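Local coordinates for nuclear hormone receptor FTZ-F1 (PDB 2XHS), which probably regulates transcription in Drosophila as an NR5A-type nuclear receptor, its ligand-binding domain engaging a Fushi tarazu peptide, at residues Q36-N41 / F48-K53; P106-T109 / Q115-N118. One frame throughout, in Å; residues are numbered along the deposited sequence.

Following the chain from the N terminus, contact 1 comes first: Q36-N41, at the end of helix 24-39, meets F48-K53 near the start of helix 47-67 and closes the short connection between the two helices, six residues separating the paired segments. The chain then runs on through helices 47-67 and 77-102 to the beta hairpin, where contact 2 pairs P106-T109 with Q115-N118, with five residues between them, the first still in strand 108-110 and the rest forming the connecting loop. The two closures follow in series, neither nesting nor crossing. In space they meet, their centres about 12 Å apart: the F117 ring packs on helix 47-67, with CD1 of F117 4.0 Å from CD1 of L50 and CZ of F117 3.8 Å from CA of M51.

Contact 1: residues Q36-N41 / F48-K53; sequences QKQTYN and FELMCK
The side-chain amide of Q38 is the flat group of this contact, and K53 reaches it at its oxygen end rather than over a face: NZ of K53 donates a hydrogen bond to OE1 of Q38 at 2.5 Å, with a C=O...N angle of 147° and the donor tilted 21° from the carbonyl plane. The two chains arrive from opposite directions. A bend in the glutamine chain (chi2 -54°) turns its amide to the lysine, whose CD lies alongside at 3.4 Å from OE1 of Q38. Next to this polar bridge sits the apolar part. L50 splits its branches, CD2 resting 4.1 Å from CB of Q38 and CD1 4.1 Å from CG2 of T39, while OG1 of T39 is engaged by the backbone O of L35. L50 also packs on L34, L35 and F117, so helix 24-39 is held to helix 47-67, consistent with the additional helical layer known in NR5A relatives. An alanine at Q38 would keep the CB that meets L50 but would probably leave the ammonium of K53 without its carbonyl mate. Chemically, a neutral oxygen probably steadies the lysine charge at the partly exposed margin, beside a buried, methyl-lined seam.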
ATOM      1  N   GLN A  36       2.515  -1.685  20.577  1.00 57.63           N
ATOM      2  CA  GLN A  36       2.649  -1.565  22.005  1.00 58.79           C
ATOM      3  C   GLN A  36       1.512  -2.210  22.712  1.00 58.89           C
ATOM      4  O   GLN A  36       1.688  -2.977  23.598  1.00 58.64           O
ATOM      5  CB  GLN A  36       2.665  -0.108  22.392  1.00 59.76           C
ATOM      6  CG  GLN A  36       2.586   0.126  23.857  1.00 62.48           C
ATOM      7  CD  GLN A  36       3.794  -0.373  24.577  1.00 66.65           C
ATOM      8  OE1 GLN A  36       4.706  -0.903  23.975  1.00 67.46           O
ATOM      9  NE2 GLN A  36       3.804  -0.213  25.875  1.00 67.75           N
ATOM     10  N   LYS A  37       0.315  -1.930  22.291  1.00 60.24           N
ATOM     11  CA  LYS A  37      -0.812  -2.489  22.978  1.00 61.46           C
ATOM     12  C   LYS A  37      -0.813  -3.981  22.926  1.00 62.27           C
ATOM     13  O   LYS A  37      -1.208  -4.627  23.857  1.00 63.31           O
ATOM     14  CB  LYS A  37      -2.094  -1.962  22.402  1.00 60.90           C
ATOM     15  CG  LYS A  37      -3.262  -2.735  22.818  1.00 62.27           C
ATOM     16  CD  LYS A  37      -4.514  -2.021  22.478  1.00 65.87           C
ATOM     17  CE  LYS A  37      -5.692  -2.819  22.895  1.00 67.54           C
ATOM     18  NZ  LYS A  37      -6.926  -2.128  22.513  1.00 72.53           N
ATOM     19  N   GLN A  38      -0.406  -4.543  21.818  1.00 62.92           N
ATOM     20  CA  GLN A  38      -0.438  -5.972  21.709  1.00 64.54           C
ATOM     21  C   GLN A  38       0.608  -6.668  22.499  1.00 67.04           C
ATOM     22  O   GLN A  38       0.541  -7.844  22.683  1.00 66.59           O
ATOM     23  CB  GLN A  38      -0.369  -6.419  20.263  1.00 64.02           C
ATOM     24  CG  GLN A  38      -1.583  -6.092  19.449  1.00 62.78           C
ATOM     25  CD  GLN A  38      -2.847  -6.584  20.046  1.00 58.38           C
ATOM     26  OE1 GLN A  38      -3.109  -7.759  20.041  1.00 56.05           O
ATOM     27  NE2 GLN A  38      -3.654  -5.685  20.536  1.00 52.71           N
ATOM     28  N   THR A  39       1.627  -5.964  22.918  1.00 70.92           N
ATOM     29  CA  THR A  39       2.718  -6.655  23.535  1.00 75.19           C
ATOM     30  C   THR A  39       3.020  -6.334  24.975  1.00 77.83           C
ATOM     31  O   THR A  39       3.639  -7.115  25.656  1.00 78.63           O
ATOM     32  CB  THR A  39       3.937  -6.399  22.723  1.00 75.31           C
ATOM     33  OG1 THR A  39       4.159  -4.996  22.684  1.00 79.82           O
ATOM     34  CG2 THR A  39       3.707  -6.844  21.349  1.00 75.32           C
ATOM     35  N   TYR A  40       2.625  -5.181  25.455  1.00 81.18           N
ATOM     36  CA  TYR A  40       2.991  -4.863  26.815  1.00 84.75           C
ATOM     37  C   TYR A  40       2.324  -5.803  27.785  1.00 85.78           C
ATOM     38  O   TYR A  40       1.212  -6.243  27.581  1.00 86.37           O
ATOM     39  CB  TYR A  40       2.687  -3.419  27.152  1.00 85.56           C
ATOM     40  CG  TYR A  40       1.458  -3.211  27.968  1.00 90.29           C
ATOM     41  CD1 TYR A  40       0.212  -3.289  27.405  1.00 93.39           C
ATOM     42  CD2 TYR A  40       1.549  -2.909  29.303  1.00 95.22           C
ATOM     43  CE1 TYR A  40      -0.907  -3.089  28.147  1.00 98.02           C
ATOM     44  CE2 TYR A  40       0.435  -2.710  30.061  1.00 99.47           C
ATOM     45  CZ  TYR A  40      -0.796  -2.799  29.479  1.00100.84           C
ATOM     46  OH  TYR A  40      -1.917  -2.598  30.243  1.00101.39           O
ATOM     47  N   ASN A  41       3.043  -6.151  28.831  1.00 86.47           N
ATOM     48  CA  ASN A  41       2.525  -7.070  29.807  1.00 87.09           C
ATOM     49  C   ASN A  41       2.195  -8.422  29.233  1.00 86.20           C
ATOM     50  O   ASN A  41       1.270  -9.055  29.678  1.00 86.86           O
ATOM     51  CB  ASN A  41       1.279  -6.499  30.473  1.00 87.86           C
ATOM     52  CG  ASN A  41       1.599  -5.670  31.697  1.00 89.48           C
ATOM     53  OD1 ASN A  41       2.201  -6.155  32.642  1.00 89.88           O
ATOM     54  ND2 ASN A  41       1.182  -4.422  31.690  1.00 89.89           N
ATOM     55  N   PHE A  48       4.101 -14.085  14.140  1.00 51.48           N
ATOM     56  CA  PHE A  48       3.429 -14.151  12.880  1.00 50.99           C
ATOM     57  C   PHE A  48       2.052 -13.622  13.021  1.00 51.08           C
ATOM     58  O   PHE A  48       1.588 -12.906  12.199  1.00 51.45           O
ATOM     59  CB  PHE A  48       3.404 -15.555  12.345  1.00 51.14           C
ATOM     60  CG  PHE A  48       2.668 -15.683  11.065  1.00 49.92           C
ATOM     61  CD1 PHE A  48       3.268 -15.415   9.888  1.00 49.05           C
ATOM     62  CD2 PHE A  48       1.367 -16.047  11.053  1.00 50.19           C
ATOM     63  CE1 PHE A  48       2.607 -15.510   8.770  1.00 48.26           C
ATOM     64  CE2 PHE A  48       0.713 -16.147   9.912  1.00 46.23           C
ATOM     65  CZ  PHE A  48       1.332 -15.882   8.775  1.00 45.55           C
ATOM     66  N   GLU A  49       1.385 -13.964  14.088  1.00 50.69           N
ATOM     67  CA  GLU A  49       0.041 -13.487  14.261  1.00 51.55           C
ATOM     68  C   GLU A  49      -0.011 -12.003  14.343  1.00 51.93           C
ATOM     69  O   GLU A  49      -0.951 -11.410  13.896  1.00 53.17           O
ATOM     70  CB  GLU A  49      -0.540 -14.005  15.550  1.00 52.89           C
ATOM     71  CG  GLU A  49      -0.880 -15.436  15.570  1.00 55.44           C
ATOM     72  CD  GLU A  49      -2.008 -15.708  16.477  1.00 58.83           C
ATOM     73  OE1 GLU A  49      -2.265 -14.887  17.343  1.00 59.43           O
ATOM     74  OE2 GLU A  49      -2.639 -16.746  16.348  1.00 64.81           O
ATOM     75  N   LEU A  50       0.980 -11.416  14.980  1.00 51.37           N
ATOM     76  CA  LEU A  50       1.060  -9.988  15.170  1.00 50.09           C
ATOM     77  C   LEU A  50       1.199  -9.269  13.868  1.00 50.12           C
ATOM     78  O   LEU A  50       0.567  -8.284  13.628  1.00 50.43           O
ATOM     79  CB  LEU A  50       2.256  -9.680  16.027  1.00 49.64           C
ATOM     80  CG  LEU A  50       2.146  -8.665  17.150  1.00 48.72           C
ATOM     81  CD1 LEU A  50       3.495  -8.233  17.546  1.00 47.19           C
ATOM     82  CD2 LEU A  50       1.349  -7.503  16.749  1.00 47.86           C
HETATM   83  N   MSE A  51       2.010  -9.808  13.000  1.00 49.74           N
HETATM   84  CA  MSE A  51       2.236  -9.187  11.745  1.00 49.89           C
HETATM   85  C   MSE A  51       0.934  -9.107  11.040  1.00 48.82           C
HETATM   86  O   MSE A  51       0.650  -8.152  10.396  1.00 49.69           O
HETATM   87  CB  MSE A  51       3.196 -10.020  10.937  1.00 49.96           C
HETATM   88  CG  MSE A  51       3.603  -9.384   9.682  1.00 52.15           C
HETATM   89 SE   MSE A  51       4.270 -10.622   8.543  1.00 66.29          SE
HETATM   90  CE  MSE A  51       2.671 -11.321   7.924  1.00 65.93           C
ATOM     91  N   CYS A  52       0.146 -10.148  11.163  1.00 47.43           N
ATOM     92  CA  CYS A  52      -1.165 -10.224  10.570  1.00 46.82           C
ATOM     93  C   CYS A  52      -2.092  -9.217  11.147  1.00 46.99           C
ATOM     94  O   CYS A  52      -2.973  -8.744  10.481  1.00 47.66           O
ATOM     95  CB  CYS A  52      -1.749 -11.602  10.707  1.00 46.22           C
ATOM     96  SG  CYS A  52      -1.138 -12.759   9.580  1.00 45.52           S
ATOM     97  N   LYS A  53      -1.931  -8.937  12.420  1.00 46.12           N
ATOM     98  CA  LYS A  53      -2.744  -7.960  13.073  1.00 44.95           C
ATOM     99  C   LYS A  53      -2.501  -6.610  12.509  1.00 43.94           C
ATOM    100  O   LYS A  53      -3.392  -5.824  12.360  1.00 43.22           O
ATOM    101  CB  LYS A  53      -2.463  -7.974  14.552  1.00 45.69           C
ATOM    102  CG  LYS A  53      -3.545  -8.631  15.315  1.00 50.51           C
ATOM    103  CD  LYS A  53      -3.347  -8.544  16.768  1.00 55.02           C
ATOM    104  CE  LYS A  53      -2.845  -9.831  17.309  1.00 58.74           C
ATOM    105  NZ  LYS A  53      -3.089  -9.904  18.748  1.00 60.55           N
TER

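Contact 2: residues P106-T109 / Q115-N118; sequences PDET and QVFN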
ATOM      1  N   PRO A 106      12.476   1.248  10.039  1.00 42.94           N
ATOM      2  CA  PRO A 106      13.545   0.287  10.180  1.00 43.82           C
ATOM      3  C   PRO A 106      13.109  -1.131  10.038  1.00 44.95           C
ATOM      4  O   PRO A 106      11.959  -1.447  10.130  1.00 46.42           O
ATOM      5  CB  PRO A 106      14.034   0.548  11.580  1.00 43.35           C
ATOM      6  CG  PRO A 106      12.949   1.116  12.242  1.00 42.42           C
ATOM      7  CD  PRO A 106      12.188   1.898  11.311  1.00 42.35           C
ATOM      8  N   ASP A 107      14.062  -1.995   9.795  1.00 45.76           N
ATOM      9  CA  ASP A 107      13.772  -3.385   9.588  1.00 46.96           C
ATOM     10  C   ASP A 107      13.196  -4.118  10.757  1.00 47.77           C
ATOM     11  O   ASP A 107      12.412  -5.003  10.572  1.00 47.78           O
ATOM     12  CB  ASP A 107      14.959  -4.093   9.013  1.00 46.30           C
ATOM     13  CG  ASP A 107      15.304  -3.576   7.707  1.00 48.29           C
ATOM     14  OD1 ASP A 107      14.842  -2.496   7.383  1.00 49.59           O
ATOM     15  OD2 ASP A 107      16.024  -4.239   6.992  1.00 55.78           O
ATOM     16  N   GLU A 108      13.590  -3.748  11.959  1.00 48.99           N
ATOM     17  CA  GLU A 108      13.095  -4.405  13.141  1.00 50.88           C
ATOM     18  C   GLU A 108      13.031  -3.458  14.285  1.00 50.86           C
ATOM     19  O   GLU A 108      13.554  -2.406  14.209  1.00 49.54           O
ATOM     20  CB  GLU A 108      13.976  -5.571  13.495  1.00 51.89           C
ATOM     21  CG  GLU A 108      15.371  -5.191  13.753  1.00 58.03           C
ATOM     22  CD  GLU A 108      16.277  -6.362  13.821  1.00 64.47           C
ATOM     23  OE1 GLU A 108      16.390  -7.083  12.832  1.00 63.35           O
ATOM     24  OE2 GLU A 108      16.900  -6.552  14.865  1.00 68.29           O
ATOM     25  N   THR A 109      12.339  -3.834  15.333  1.00 52.79           N
ATOM     26  CA  THR A 109      12.232  -3.005  16.497  1.00 54.86           C
ATOM     27  C   THR A 109      12.159  -3.879  17.723  1.00 56.13           C
ATOM     28  O   THR A 109      11.751  -4.989  17.640  1.00 57.50           O
ATOM     29  CB  THR A 109      11.011  -2.144  16.402  1.00 54.40           C
ATOM     30  OG1 THR A 109      11.008  -1.215  17.469  1.00 56.91           O
ATOM     31  CG2 THR A 109       9.817  -2.958  16.526  1.00 54.80           C
ATOM     32  N   GLN A 115      11.253  -8.912  22.931  1.00 58.01           N
ATOM     33  CA  GLN A 115      10.949  -9.636  21.739  1.00 56.72           C
ATOM     34  C   GLN A 115      11.191  -8.674  20.600  1.00 55.38           C
ATOM     35  O   GLN A 115      11.137  -7.486  20.774  1.00 55.04           O
ATOM     36  CB  GLN A 115       9.505 -10.081  21.790  1.00 57.08           C
ATOM     37  CG  GLN A 115       9.297 -11.549  21.566  1.00 56.03           C
ATOM     38  CD  GLN A 115       7.903 -11.964  21.858  1.00 55.17           C
ATOM     39  OE1 GLN A 115       7.288 -11.468  22.769  1.00 54.32           O
ATOM     40  NE2 GLN A 115       7.395 -12.878  21.089  1.00 53.44           N
ATOM     41  N   VAL A 116      11.476  -9.186  19.426  1.00 53.80           N
ATOM     42  CA  VAL A 116      11.800  -8.330  18.317  1.00 52.77           C
ATOM     43  C   VAL A 116      10.843  -8.517  17.162  1.00 52.31           C
ATOM     44  O   VAL A 116      10.631  -9.613  16.732  1.00 53.02           O
ATOM     45  CB  VAL A 116      13.233  -8.615  17.862  1.00 52.73           C
ATOM     46  CG1 VAL A 116      13.558  -7.895  16.599  1.00 52.90           C
ATOM     47  CG2 VAL A 116      14.180  -8.214  18.924  1.00 52.38           C
ATOM     48  N   PHE A 117      10.300  -7.431  16.639  1.00 50.97           N
ATOM     49  CA  PHE A 117       9.384  -7.522  15.527  1.00 50.22           C
ATOM     50  C   PHE A 117      10.041  -7.133  14.241  1.00 49.81           C
ATOM     51  O   PHE A 117      10.602  -6.088  14.146  1.00 50.20           O
ATOM     52  CB  PHE A 117       8.178  -6.627  15.741  1.00 49.43           C
ATOM     53  CG  PHE A 117       7.118  -6.798  14.708  1.00 51.26           C
ATOM     54  CD1 PHE A 117       6.303  -7.894  14.716  1.00 52.00           C
ATOM     55  CD2 PHE A 117       6.943  -5.882  13.718  1.00 50.53           C
ATOM     56  CE1 PHE A 117       5.365  -8.044  13.787  1.00 50.16           C
ATOM     57  CE2 PHE A 117       6.016  -6.054  12.797  1.00 48.85           C
ATOM     58  CZ  PHE A 117       5.223  -7.125  12.834  1.00 51.92           C
ATOM     59  N   ASN A 118       9.940  -7.978  13.234  1.00 48.79           N
ATOM     60  CA  ASN A 118      10.520  -7.695  11.961  1.00 47.64           C
ATOM     61  C   ASN A 118       9.565  -6.879  11.185  1.00 47.12           C
ATOM     62  O   ASN A 118       8.654  -7.381  10.621  1.00 48.83           O
ATOM     63  CB  ASN A 118      10.734  -8.988  11.230  1.00 47.90           C
ATOM     64  CG  ASN A 118      11.488  -8.822   9.979  1.00 49.41           C
ATOM     65  OD1 ASN A 118      12.438  -8.101   9.929  1.00 57.54           O
ATOM     66  ND2 ASN A 118      11.071  -9.488   8.956  1.00 48.34           N
TER
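This contact is the pairing of a two-stranded antiparallel beta hairpin, the small sheet that follows the central helix in nuclear receptor ligand-binding domains; here it lies at the surface, after helix 77-102. The touching parts of P106-T109 and Q115-N118 run 159° apart. T109 and F117 form a hydrogen-bonded pair that grips in both directions: N of T109 donates to O of F117 at 3.1 Å, and N of F117 donates to O of T109 at 3.0 Å. Their side chains share one face of the sheet, CG2 of T109 standing 4.1 Å from CB of F117. Beyond CB the phenylalanine leaves the threonine behind: CG lies opposite the backbone N about the first torsion (chi1 -173°), carrying the ring to L50 and M51 of helix 47-67 and burying it there. E108 and V116 add an apolar touch, CG1 of V116 lying 3.9 Å from CB of E108. At the open end of the hairpin, D107 is tied by a salt bridge to R100 and by backbone bonding to M120. The carbonyl of T109 has a second, weaker approach besides the F117 amide: CA of V116 points its hydrogen at O of T109, 3.4 Å away, with an angle of 138° at the hydrogen.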